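Local coordinates for probable sulfate-binding lipoprotein SubI (Mycobacterium tuberculosis, PDB 6DDN), which probably binds sulfate outside the cytoplasmic membrane and hands it on for uptake, at residues 105-110 with 266-271; 184-189 with 198-203; 255-260 with 316-321. All coordinates share one frame; numbering follows the deposited sequence.

Interaction 1 of 3, residues 105-110 with 266-271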
ATOM      1  N   ASP A 105       6.691  -5.735  17.272  1.00 62.36           N
ATOM      2  CA  ASP A 105       7.975  -6.332  16.950  1.00 62.47           C
ATOM      3  C   ASP A 105       8.363  -6.139  15.492  1.00 60.32           C
ATOM      4  O   ASP A 105       9.555  -6.184  15.173  1.00 57.69           O
ATOM      5  CB  ASP A 105       7.965  -7.831  17.284  1.00 62.03           C
ATOM      6  CG  ASP A 105       7.666  -8.097  18.752  1.00 65.64           C
ATOM      7  OD1 ASP A 105       8.585  -7.966  19.588  1.00 69.31           O
ATOM      8  OD2 ASP A 105       6.507  -8.437  19.071  1.00 66.53           O
ATOM      9  N   LEU A 106       7.389  -5.912  14.611  1.00 59.42           N
ATOM     10  CA  LEU A 106       7.639  -5.595  13.215  1.00 55.81           C
ATOM     11  C   LEU A 106       6.613  -4.578  12.746  1.00 55.47           C
ATOM     12  O   LEU A 106       5.457  -4.593  13.177  1.00 54.61           O
ATOM     13  CB  LEU A 106       7.564  -6.832  12.316  1.00 55.10           C
ATOM     14  CG  LEU A 106       8.716  -7.828  12.390  1.00 58.49           C
ATOM     15  CD1 LEU A 106       8.222  -9.151  12.944  1.00 61.97           C
ATOM     16  CD2 LEU A 106       9.332  -8.008  11.015  1.00 55.74           C
ATOM     17  N   VAL A 107       7.047  -3.697  11.851  1.00 52.68           N
ATOM     18  CA  VAL A 107       6.172  -2.715  11.229  1.00 47.91           C
ATOM     19  C   VAL A 107       6.124  -2.996   9.737  1.00 47.73           C
ATOM     20  O   VAL A 107       7.138  -3.359   9.132  1.00 50.38           O
ATOM     21  CB  VAL A 107       6.638  -1.272  11.501  1.00 49.46           C
ATOM     22  CG1 VAL A 107       6.165  -0.836  12.866  1.00 51.99           C
ATOM     23  CG2 VAL A 107       8.151  -1.166  11.391  1.00 54.16           C
ATOM     24  N   ASN A 108       4.937  -2.848   9.155  1.00 47.99           N
ATOM     25  CA  ASN A 108       4.738  -2.974   7.711  1.00 48.71           C
ATOM     26  C   ASN A 108       3.687  -1.936   7.335  1.00 48.30           C
ATOM     27  O   ASN A 108       2.492  -2.153   7.544  1.00 45.38           O
ATOM     28  CB  ASN A 108       4.302  -4.380   7.322  1.00 47.40           C
ATOM     29  CG  ASN A 108       3.885  -4.478   5.869  1.00 48.55           C
ATOM     30  OD1 ASN A 108       2.810  -4.987   5.550  1.00 49.79           O
ATOM     31  ND2 ASN A 108       4.735  -3.987   4.977  1.00 48.48           N
ATOM     32  N   PHE A 109       4.133  -0.811   6.792  1.00 49.52           N
ATOM     33  CA  PHE A 109       3.261   0.332   6.580  1.00 49.34           C
ATOM     34  C   PHE A 109       3.056   0.586   5.093  1.00 51.39           C
ATOM     35  O   PHE A 109       3.759   0.046   4.236  1.00 54.13           O
ATOM     36  CB  PHE A 109       3.829   1.569   7.282  1.00 49.73           C
ATOM     37  CG  PHE A 109       3.771   1.482   8.778  1.00 51.53           C
ATOM     38  CD1 PHE A 109       2.722   0.824   9.401  1.00 52.95           C
ATOM     39  CD2 PHE A 109       4.767   2.039   9.563  1.00 56.61           C
ATOM     40  CE1 PHE A 109       2.658   0.732  10.780  1.00 53.52           C
ATOM     41  CE2 PHE A 109       4.709   1.950  10.945  1.00 58.55           C
ATOM     42  CZ  PHE A 109       3.653   1.294  11.552  1.00 55.32           C
ATOM     43  N   SER A 110       2.053   1.416   4.800  1.00 57.24           N
ATOM     44  CA  SER A 110       1.703   1.700   3.413  1.00 49.62           C
ATOM     45  C   SER A 110       2.806   2.476   2.707  1.00 51.33           C
ATOM     46  O   SER A 110       3.116   2.202   1.542  1.00 52.88           O
ATOM     47  CB  SER A 110       0.389   2.479   3.357  1.00 50.80           C
ATOM     48  OG  SER A 110       0.132   2.951   2.047  1.00 53.22           O
ATOM     49  N   ALA A 266       9.940  -3.220   8.352  1.00 51.11           N
ATOM     50  CA  ALA A 266      11.122  -3.053   9.182  1.00 51.42           C
ATOM     51  C   ALA A 266      10.896  -3.722  10.528  1.00 56.08           C
ATOM     52  O   ALA A 266       9.762  -3.837  11.001  1.00 60.00           O
ATOM     53  CB  ALA A 266      11.468  -1.573   9.378  1.00 53.28           C
ATOM     54  N   VAL A 267      11.988  -4.164  11.135  1.00 58.56           N
ATOM     55  CA  VAL A 267      11.946  -4.711  12.484  1.00 56.91           C
ATOM     56  C   VAL A 267      11.927  -3.559  13.478  1.00 57.10           C
ATOM     57  O   VAL A 267      12.627  -2.554  13.302  1.00 60.72           O
ATOM     58  CB  VAL A 267      13.146  -5.648  12.718  1.00 60.13           C
ATOM     59  CG1 VAL A 267      13.478  -5.752  14.196  1.00 59.59           C
ATOM     60  CG2 VAL A 267      12.864  -7.024  12.135  1.00 62.73           C
ATOM     61  N   VAL A 268      11.108  -3.687  14.518  1.00 53.86           N
ATOM     62  CA  VAL A 268      11.042  -2.672  15.565  1.00 55.89           C
ATOM     63  C   VAL A 268      12.250  -2.843  16.477  1.00 56.72           C
ATOM     64  O   VAL A 268      12.473  -3.923  17.034  1.00 53.81           O
ATOM     65  CB  VAL A 268       9.729  -2.773  16.352  1.00 53.41           C
ATOM     66  CG1 VAL A 268       9.873  -2.104  17.711  1.00 59.17           C
ATOM     67  CG2 VAL A 268       8.593  -2.146  15.563  1.00 52.44           C
ATOM     68  N   ALA A 269      13.034  -1.772  16.630  1.00 62.07           N
ATOM     69  CA  ALA A 269      14.269  -1.862  17.403  1.00 67.05           C
ATOM     70  C   ALA A 269      14.002  -2.108  18.882  1.00 69.19           C
ATOM     71  O   ALA A 269      14.778  -2.809  19.540  1.00 71.70           O
ATOM     72  CB  ALA A 269      15.095  -0.590  17.217  1.00 68.04           C
ATOM     73  N   THR A 270      12.917  -1.556  19.420  1.00 73.60           N
ATOM     74  CA  THR A 270      12.609  -1.675  20.840  1.00 76.71           C
ATOM     75  C   THR A 270      11.979  -3.014  21.208  1.00 75.18           C
ATOM     76  O   THR A 270      11.428  -3.138  22.306  1.00 79.77           O
ATOM     77  CB  THR A 270      11.680  -0.539  21.271  1.00 83.72           C
ATOM     78  OG1 THR A 270      10.436  -0.647  20.570  1.00 84.02           O
ATOM     79  CG2 THR A 270      12.312   0.798  20.952  1.00 89.74           C
ATOM     80  N   SER A 271      12.052  -4.011  20.334  1.00 69.67           N
ATOM     81  CA  SER A 271      11.407  -5.291  20.581  1.00 64.91           C
ATOM     82  C   SER A 271      12.347  -6.245  21.303  1.00 61.88           C
ATOM     83  O   SER A 271      13.548  -6.289  21.024  1.00 58.93           O
ATOM     84  CB  SER A 271      10.940  -5.925  19.272  1.00 61.30           C
ATOM     85  OG  SER A 271      10.890  -7.337  19.392  1.00 56.28           O
TER
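Val-107 and Ala-266 illustrate how an antiparallel pair ties strand 106-108 to the end of strand 257-267. Backbone bonds make up the first group. Val-107 N reaches Ala-266 O at 2.8 Å, and Ala-266 N returns the bond to Val-107 O at 2.9 Å, which makes this a hydrogen-bonded pair. Leu-106 with Val-267 forms the adjoining non-hydrogen-bonded pair. One step further, Val-268 N donates to Asp-105 O at 3.0 Å, where the type I turn 268-271 begins.

Apolar contacts divide between the two faces. Leu-106 CD2 meets Val-267 CG2 at 3.8 Å on the face covered by helix 274-284. On the other face, packed against helix 113-120, Val-107 uses both branches: CG2 lies 3.9 Å from Ala-266 CB, while CG1 meets Val-268 CG2 at the same distance, these two valines crossing at about a right angle. The first torsion of Val-107 (chi1 -81°) sets CG1 anti to the carbonyl carbon and CG2 between that carbon and the backbone N, where CG2 comes within 3.1 Å of Ala-266 O.

The polar side-chain contact comes last. Ser-271 OG donates to Asp-105 OD1, though the modelled 2.4 Å is too short for its geometry to be trusted. The other carboxylate oxygen, OD2, accepts from the backbone N of Thr-55.

In this part of the sheet strands 83-88, 53-58 and 106-108 run parallel and 257-267 adds an antiparallel neighbour, as in type II periplasmic binding proteins. Chemically, the buried backbone groups pair with one another between two apolar layers, and the Asp-105 carboxylate is anchored by Thr-55 N through OD2 and, if the very short contact is real, by Ser-271 OG through OD1.

Interaction 2 of 3, residues 184-189 with 198-203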
ATOM      1  N   ALA A 184      -0.523   9.329  -7.875  1.00 50.16           N
ATOM      2  CA  ALA A 184      -0.703   8.839  -9.240  1.00 52.23           C
ATOM      3  C   ALA A 184      -1.335   9.878 -10.158  1.00 49.34           C
ATOM      4  O   ALA A 184      -0.769  10.142 -11.234  1.00 45.32           O
ATOM      5  CB  ALA A 184      -1.508   7.535  -9.221  1.00 51.51           C
ATOM      6  N   PRO A 185      -2.470  10.503  -9.823  1.00 48.55           N
ATOM      7  CA  PRO A 185      -3.019  11.513 -10.734  1.00 50.55           C
ATOM      8  C   PRO A 185      -2.149  12.750 -10.840  1.00 58.05           C
ATOM      9  O   PRO A 185      -2.115  13.381 -11.904  1.00 62.62           O
ATOM     10  CB  PRO A 185      -4.384  11.831 -10.116  1.00 44.01           C
ATOM     11  CG  PRO A 185      -4.193  11.582  -8.678  1.00 43.89           C
ATOM     12  CD  PRO A 185      -3.308  10.368  -8.618  1.00 47.02           C
ATOM     13  N   TYR A 186      -1.440  13.118  -9.770  1.00 54.07           N
ATOM     14  CA  TYR A 186      -0.505  14.231  -9.868  1.00 53.55           C
ATOM     15  C   TYR A 186       0.623  13.901 -10.835  1.00 48.62           C
ATOM     16  O   TYR A 186       0.920  14.677 -11.749  1.00 50.55           O
ATOM     17  CB  TYR A 186       0.063  14.582  -8.496  1.00 39.49           C
ATOM     18  CG  TYR A 186       1.212  15.557  -8.595  1.00 44.01           C
ATOM     19  CD1 TYR A 186       0.984  16.897  -8.873  1.00 46.17           C
ATOM     20  CD2 TYR A 186       2.525  15.133  -8.439  1.00 45.36           C
ATOM     21  CE1 TYR A 186       2.029  17.793  -8.980  1.00 51.24           C
ATOM     22  CE2 TYR A 186       3.578  16.022  -8.546  1.00 49.14           C
ATOM     23  CZ  TYR A 186       3.324  17.350  -8.814  1.00 56.93           C
ATOM     24  OH  TYR A 186       4.368  18.241  -8.920  1.00 61.83           O
ATOM     25  N   ALA A 187       1.267  12.746 -10.643  1.00 46.23           N
ATOM     26  CA  ALA A 187       2.345  12.340 -11.538  1.00 48.62           C
ATOM     27  C   ALA A 187       1.851  12.200 -12.971  1.00 52.11           C
ATOM     28  O   ALA A 187       2.562  12.552 -13.919  1.00 57.65           O
ATOM     29  CB  ALA A 187       2.963  11.030 -11.051  1.00 50.33           C
ATOM     30  N   ALA A 188       0.628  11.694 -13.150  1.00 53.29           N
ATOM     31  CA  ALA A 188       0.097  11.503 -14.496  1.00 59.40           C
ATOM     32  C   ALA A 188      -0.186  12.838 -15.174  1.00 61.43           C
ATOM     33  O   ALA A 188       0.266  13.084 -16.298  1.00 66.12           O
ATOM     34  CB  ALA A 188      -1.169  10.647 -14.444  1.00 61.77           C
ATOM     35  N   LYS A 189      -0.929  13.719 -14.502  1.00 59.39           N
ATOM     36  CA  LYS A 189      -1.323  14.987 -15.100  1.00 63.58           C
ATOM     37  C   LYS A 189      -0.210  16.028 -15.101  1.00 70.86           C
ATOM     38  O   LYS A 189      -0.366  17.070 -15.745  1.00 73.41           O
ATOM     39  CB  LYS A 189      -2.550  15.544 -14.379  1.00 60.75           C
ATOM     40  CG  LYS A 189      -3.808  14.753 -14.662  1.00 62.21           C
ATOM     41  CD  LYS A 189      -3.945  14.487 -16.151  1.00 70.91           C
ATOM     42  CE  LYS A 189      -5.365  14.114 -16.523  1.00 76.28           C
ATOM     43  NZ  LYS A 189      -5.460  13.687 -17.947  1.00 83.08           N
ATOM     44  N   ALA A 198      -0.659  21.800 -13.508  1.00 79.17           N
ATOM     45  CA  ALA A 198      -1.825  21.009 -13.903  1.00 74.51           C
ATOM     46  C   ALA A 198      -1.905  19.692 -13.149  1.00 66.53           C
ATOM     47  O   ALA A 198      -2.981  19.089 -13.100  1.00 65.13           O
ATOM     48  CB  ALA A 198      -1.845  20.736 -15.408  1.00 72.84           C
ATOM     49  N   GLY A 199      -0.797  19.226 -12.574  1.00 62.24           N
ATOM     50  CA  GLY A 199      -0.898  18.150 -11.604  1.00 63.10           C
ATOM     51  C   GLY A 199      -1.687  18.580 -10.384  1.00 67.43           C
ATOM     52  O   GLY A 199      -2.633  17.905  -9.966  1.00 69.18           O
ATOM     53  N   ILE A 200      -1.321  19.730  -9.812  1.00 65.72           N
ATOM     54  CA  ILE A 200      -2.056  20.279  -8.675  1.00 65.83           C
ATOM     55  C   ILE A 200      -3.485  20.617  -9.082  1.00 63.35           C
ATOM     56  O   ILE A 200      -4.445  20.296  -8.372  1.00 61.25           O
ATOM     57  CB  ILE A 200      -1.329  21.514  -8.114  1.00 70.88           C
ATOM     58  CG1 ILE A 200       0.093  21.156  -7.680  1.00 73.45           C
ATOM     59  CG2 ILE A 200      -2.109  22.109  -6.953  1.00 72.51           C
ATOM     60  CD1 ILE A 200       0.175  20.514  -6.320  1.00 73.95           C
ATOM     61  N   ASP A 201      -3.647  21.274 -10.234  1.00 57.77           N
ATOM     62  CA  ASP A 201      -4.977  21.688 -10.665  1.00 60.65           C
ATOM     63  C   ASP A 201      -5.886  20.495 -10.926  1.00 59.10           C
ATOM     64  O   ASP A 201      -7.104  20.591 -10.734  1.00 59.94           O
ATOM     65  CB  ASP A 201      -4.875  22.569 -11.910  1.00 69.82           C
ATOM     66  CG  ASP A 201      -4.314  23.943 -11.604  1.00 78.23           C
ATOM     67  OD1 ASP A 201      -3.832  24.152 -10.470  1.00 77.44           O
ATOM     68  OD2 ASP A 201      -4.356  24.814 -12.496  1.00 85.29           O
ATOM     69  N   PHE A 202      -5.326  19.364 -11.359  1.00 57.39           N
ATOM     70  CA  PHE A 202      -6.145  18.167 -11.510  1.00 56.36           C
ATOM     71  C   PHE A 202      -6.588  17.641 -10.152  1.00 63.58           C
ATOM     72  O   PHE A 202      -7.782  17.409  -9.924  1.00 64.12           O
ATOM     73  CB  PHE A 202      -5.387  17.084 -12.273  1.00 60.11           C
ATOM     74  CG  PHE A 202      -6.146  15.794 -12.387  1.00 55.54           C
ATOM     75  CD1 PHE A 202      -6.064  14.830 -11.395  1.00 51.84           C
ATOM     76  CD2 PHE A 202      -6.959  15.551 -13.482  1.00 62.54           C
ATOM     77  CE1 PHE A 202      -6.778  13.654 -11.495  1.00 52.25           C
ATOM     78  CE2 PHE A 202      -7.666  14.368 -13.590  1.00 59.82           C
ATOM     79  CZ  PHE A 202      -7.573  13.418 -12.595  1.00 56.30           C
ATOM     80  N   VAL A 203      -5.629  17.418  -9.247  1.00 57.42           N
ATOM     81  CA  VAL A 203      -5.952  16.975  -7.893  1.00 55.13           C
ATOM     82  C   VAL A 203      -6.921  17.951  -7.239  1.00 59.35           C
ATOM     83  O   VAL A 203      -7.848  17.548  -6.524  1.00 61.28           O
ATOM     84  CB  VAL A 203      -4.662  16.814  -7.067  1.00 54.63           C
ATOM     85  CG1 VAL A 203      -4.979  16.678  -5.584  1.00 55.27           C
ATOM     86  CG2 VAL A 203      -3.857  15.620  -7.560  1.00 48.70           C
TER
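Lys-189 sets its CG over one face of the Phe-202 ring, a CH-pi contact in which CG stands 3.8 Å from the ring centroid. The methylene sits off-centre: its closest ring atom is Phe-202 CG, at 3.4 Å, and the two side chains run obliquely over each other. A bend at the second torsion of the lysine (chi2 -47°) carries CE past the CD2-CE2 rim of the same ring, 3.7 Å from Phe-202 CD2, before NZ leads away to a salt bridge with Asp-158. Pro-185 comes to the ring obliquely from one turn earlier in its helix, with CB 3.3 Å from Phe-202 CE1, a tight approach.

The two helices, 177-190 and 196-210, follow each other in the chain and fold back as an alpha-alpha hairpin, their short segments running at 137° with axes 7.7 Å apart. Such close spacing is a worked case of a glycine at a helix crossing. Gly-199 has no side chain, and the Tyr-186 ring presents its edge to the backbone there, CD1 lying 3.5 Å from Gly-199 CA, with Gly-199 O and Ile-200 N near the ring plane. The tyrosine CG is anti to the backbone N (chi1 170°), which swings the ring alongside the partner helix and puts CE1 4.1 Å from Ile-200 CG1. Its hydroxyl is hydrogen-bonded to Asn-196 OD1 in the first turn of that helix, which further fixes the ring, and Phe-336 meets the ring edge-to-face. Between proline and tyrosine, Val-203 CG2 touches Pro-185 CG and Tyr-186 CB.

Interaction 3 of 3, residues 255-260 with 316-321. With SO4 (sulfate ion), chain G; SO4 (sulfate ion), chain H.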
ATOM      1  N   PRO A 255      -5.502   2.767 -14.709  1.00 51.29           N
ATOM      2  CA  PRO A 255      -5.342   3.812 -15.713  1.00 46.96           C
ATOM      3  C   PRO A 255      -4.045   3.619 -16.470  1.00 43.46           C
ATOM      4  O   PRO A 255      -3.097   2.993 -15.960  1.00 44.83           O
ATOM      5  CB  PRO A 255      -5.325   5.103 -14.879  1.00 48.66           C
ATOM      6  CG  PRO A 255      -4.910   4.671 -13.515  1.00 53.72           C
ATOM      7  CD  PRO A 255      -5.493   3.302 -13.338  1.00 54.13           C
ATOM      8  N   PRO A 256      -3.965   4.118 -17.709  1.00 42.69           N
ATOM      9  CA  PRO A 256      -2.728   3.941 -18.490  1.00 45.33           C
ATOM     10  C   PRO A 256      -1.487   4.431 -17.764  1.00 45.97           C
ATOM     11  O   PRO A 256      -0.439   3.776 -17.823  1.00 48.97           O
ATOM     12  CB  PRO A 256      -3.007   4.748 -19.764  1.00 45.43           C
ATOM     13  CG  PRO A 256      -4.494   4.751 -19.884  1.00 46.06           C
ATOM     14  CD  PRO A 256      -5.012   4.810 -18.478  1.00 43.33           C
ATOM     15  N   GLN A 257      -1.579   5.561 -17.074  1.00 42.74           N
ATOM     16  CA  GLN A 257      -0.527   6.023 -16.181  1.00 41.47           C
ATOM     17  C   GLN A 257      -0.962   5.763 -14.746  1.00 46.13           C
ATOM     18  O   GLN A 257      -2.062   6.158 -14.345  1.00 53.26           O
ATOM     19  CB  GLN A 257      -0.232   7.510 -16.382  1.00 42.84           C
ATOM     20  CG  GLN A 257       0.115   7.900 -17.808  1.00 53.63           C
ATOM     21  CD  GLN A 257       0.760   9.271 -17.890  1.00 67.04           C
ATOM     22  OE1 GLN A 257       1.755   9.542 -17.220  1.00 69.59           O
ATOM     23  NE2 GLN A 257       0.189  10.147 -18.709  1.00 74.03           N
ATOM     24  N   THR A 258      -0.109   5.088 -13.982  1.00 46.23           N
ATOM     25  CA  THR A 258      -0.378   4.814 -12.581  1.00 43.77           C
ATOM     26  C   THR A 258       0.923   4.928 -11.801  1.00 45.34           C
ATOM     27  O   THR A 258       2.004   5.098 -12.374  1.00 44.46           O
ATOM     28  CB  THR A 258      -1.013   3.433 -12.383  1.00 44.68           C
ATOM     29  OG1 THR A 258      -1.528   3.329 -11.050  1.00 50.86           O
ATOM     30  CG2 THR A 258       0.012   2.336 -12.608  1.00 41.14           C
ATOM     31  N   PHE A 259       0.812   4.836 -10.478  1.00 43.22           N
ATOM     32  CA  PHE A 259       1.943   5.008  -9.580  1.00 45.01           C
ATOM     33  C   PHE A 259       2.370   3.671  -8.993  1.00 44.36           C
ATOM     34  O   PHE A 259       1.532   2.806  -8.718  1.00 39.33           O
ATOM     35  CB  PHE A 259       1.608   5.982  -8.450  1.00 49.21           C
ATOM     36  CG  PHE A 259       2.788   6.770  -7.969  1.00 54.37           C
ATOM     37  CD1 PHE A 259       3.163   7.937  -8.613  1.00 54.99           C
ATOM     38  CD2 PHE A 259       3.530   6.339  -6.882  1.00 54.93           C
ATOM     39  CE1 PHE A 259       4.252   8.663  -8.181  1.00 57.98           C
ATOM     40  CE2 PHE A 259       4.622   7.060  -6.443  1.00 58.34           C
ATOM     41  CZ  PHE A 259       4.983   8.226  -7.094  1.00 61.71           C
ATOM     42  N   LYS A 260       3.675   3.513  -8.798  1.00 48.81           N
ATOM     43  CA  LYS A 260       4.224   2.289  -8.227  1.00 50.29           C
ATOM     44  C   LYS A 260       4.136   2.355  -6.709  1.00 51.73           C
ATOM     45  O   LYS A 260       4.764   3.214  -6.079  1.00 55.30           O
ATOM     46  CB  LYS A 260       5.670   2.092  -8.675  1.00 52.05           C
ATOM     47  CG  LYS A 260       6.294   0.789  -8.198  1.00 50.03           C
ATOM     48  CD  LYS A 260       7.810   0.892  -8.153  1.00 52.25           C
ATOM     49  CE  LYS A 260       8.461  -0.479  -8.222  1.00 59.52           C
ATOM     50  NZ  LYS A 260       9.944  -0.385  -8.354  1.00 71.21           N
ATOM     51  N   PRO A 316       1.642  -1.051 -16.758  1.00 50.39           N
ATOM     52  CA  PRO A 316       0.808  -0.025 -17.387  1.00 48.08           C
ATOM     53  C   PRO A 316       1.583   0.661 -18.507  1.00 49.25           C
ATOM     54  O   PRO A 316       2.719   0.308 -18.820  1.00 48.65           O
ATOM     55  CB  PRO A 316       0.510   0.931 -16.232  1.00 44.17           C
ATOM     56  CG  PRO A 316       1.726   0.830 -15.370  1.00 44.70           C
ATOM     57  CD  PRO A 316       2.166  -0.610 -15.452  1.00 43.37           C
ATOM     58  N   ALA A 317       0.939   1.657 -19.118  1.00 51.25           N
ATOM     59  CA  ALA A 317       1.635   2.465 -20.110  1.00 51.15           C
ATOM     60  C   ALA A 317       2.756   3.272 -19.473  1.00 52.90           C
ATOM     61  O   ALA A 317       3.787   3.512 -20.111  1.00 55.85           O
ATOM     62  CB  ALA A 317       0.652   3.391 -20.825  1.00 50.45           C
ATOM     63  N   LYS A 318       2.582   3.681 -18.218  1.00 51.42           N
ATOM     64  CA  LYS A 318       3.590   4.466 -17.516  1.00 54.70           C
ATOM     65  C   LYS A 318       3.494   4.176 -16.027  1.00 54.85           C
ATOM     66  O   LYS A 318       2.451   4.424 -15.413  1.00 55.02           O
ATOM     67  CB  LYS A 318       3.407   5.959 -17.782  1.00 55.69           C
ATOM     68  CG  LYS A 318       4.420   6.830 -17.068  1.00 56.42           C
ATOM     69  CD  LYS A 318       5.830   6.471 -17.496  1.00 57.29           C
ATOM     70  CE  LYS A 318       6.850   7.418 -16.898  1.00 60.47           C
ATOM     71  NZ  LYS A 318       8.227   7.079 -17.348  1.00 61.32           N
ATOM     72  N   LEU A 319       4.576   3.658 -15.451  1.00 55.13           N
ATOM     73  CA  LEU A 319       4.653   3.366 -14.021  1.00 55.27           C
ATOM     74  C   LEU A 319       5.473   4.468 -13.358  1.00 60.24           C
ATOM     75  O   LEU A 319       6.704   4.471 -13.429  1.00 66.88           O
ATOM     76  CB  LEU A 319       5.265   1.990 -13.779  1.00 55.60           C
ATOM     77  CG  LEU A 319       5.214   1.499 -12.330  1.00 57.57           C
ATOM     78  CD1 LEU A 319       3.771   1.366 -11.865  1.00 51.29           C
ATOM     79  CD2 LEU A 319       5.959   0.181 -12.168  1.00 57.02           C
ATOM     80  N   TRP A 320       4.784   5.407 -12.719  1.00 50.40           N
ATOM     81  CA  TRP A 320       5.454   6.471 -11.987  1.00 49.53           C
ATOM     82  C   TRP A 320       5.930   5.958 -10.635  1.00 47.08           C
ATOM     83  O   TRP A 320       5.232   5.194  -9.964  1.00 48.90           O
ATOM     84  CB  TRP A 320       4.513   7.660 -11.793  1.00 51.84           C
ATOM     85  CG  TRP A 320       4.150   8.361 -13.065  1.00 51.40           C
ATOM     86  CD1 TRP A 320       2.929   8.374 -13.676  1.00 47.91           C
ATOM     87  CD2 TRP A 320       5.016   9.157 -13.884  1.00 51.26           C
ATOM     88  NE1 TRP A 320       2.982   9.128 -14.824  1.00 47.07           N
ATOM     89  CE2 TRP A 320       4.253   9.620 -14.974  1.00 47.14           C
ATOM     90  CE3 TRP A 320       6.363   9.524 -13.800  1.00 53.65           C
ATOM     91  CZ2 TRP A 320       4.791  10.427 -15.973  1.00 46.63           C
ATOM     92  CZ3 TRP A 320       6.896  10.327 -14.792  1.00 53.53           C
ATOM     93  CH2 TRP A 320       6.111  10.770 -15.863  1.00 49.92           C
ATOM     94  N   THR A 321       7.126   6.384 -10.238  1.00 49.02           N
ATOM     95  CA  THR A 321       7.710   6.000  -8.962  1.00 54.36           C
ATOM     96  C   THR A 321       8.015   7.241  -8.134  1.00 57.84           C
ATOM     97  O   THR A 321       8.128   8.353  -8.659  1.00 60.96           O
ATOM     98  CB  THR A 321       8.994   5.182  -9.155  1.00 60.62           C
ATOM     99  OG1 THR A 321      10.018   6.019  -9.706  1.00 70.75           O
ATOM    100  CG2 THR A 321       8.743   4.013 -10.093  1.00 55.84           C
TER
HETATM  101  S   SO4 G 405      -4.048   8.560 -17.823  1.00121.53           S
HETATM  102  O1  SO4 G 405      -3.270   8.081 -16.690  1.00122.34           O
HETATM  103  O2  SO4 G 405      -5.460   8.355 -17.537  1.00117.23           O
HETATM  104  O3  SO4 G 405      -3.801   9.983 -18.033  1.00125.12           O
HETATM  105  O4  SO4 G 405      -3.663   7.810 -19.015  1.00123.59           O
HETATM  106  S   SO4 H 406       7.389   2.459 -17.254  1.00131.90           S
HETATM  107  O1  SO4 H 406       8.245   1.698 -16.343  1.00131.83           O
HETATM  108  O2  SO4 H 406       6.420   1.555 -17.877  1.00133.39           O
HETATM  109  O3  SO4 H 406       6.679   3.495 -16.506  1.00131.34           O
HETATM  110  O4  SO4 H 406       8.211   3.093 -18.286  1.00131.67           O
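Two parallel beta strands, 257-260 and 318-320, pair at an edge of the mixed sheet of this type II periplasmic-binding-protein fold, exemplifying the regular parallel ladder. Thr-258 stands at its centre: its N bonds Lys-318 O at 3.0 Å and its O accepts from Trp-320 N at 2.8 Å. Lys-260 N then reaches Trp-320 O, and at the other end Lys-318 N reaches Pro-256 O, which also receives a weak bond from Ala-317 N.

Phe-259 and Trp-320 share the face that packs on helix 177-190 and cross at about a right angle, with Phe-259 CD1 3.5 Å from Trp-320 CB. Trp-320 O sits above one face of the Phe-259 ring, toward its rim. On the reverse face Thr-258 CG2 abuts Pro-316 CG at 3.6 Å, while Thr-258 OG1 is hydrogen-bonded to Val-142 O.

Two sulfate ions, probably from the crystallisation liquor, adjoin the strands; one accepts from Gln-257 N. The Gln-257 side chain runs alongside the indole, amide and ring planes 37° apart, and its OE1 takes the Trp-320 NE1 hydrogen at 2.7 Å, close to the indole plane.

Strand 257-267 joins interactions 1 and 3, pairing near its start with strand 318-320 and at its end with strand 106-108. Their centres are 29 Å apart, on opposite sides of the chain's centre, so a single long, interrupted strand carries one sheet across the molecule, consistent with a strand that passes between the two lobes of a type II periplasmic binding protein. Along the chain, interaction 2 is nested inside the loop closed by interaction 1 and comes before interaction 3 opens, whereas interactions 1 and 3 interlock. Interactions 2 and 3, with centres 13 Å apart, touch directly: Ala-184, Ala-187 and Ala-188 of helix 177-190 rest on Phe-259, Trp-320 and Gln-257, joining the helical hairpin to the sheet.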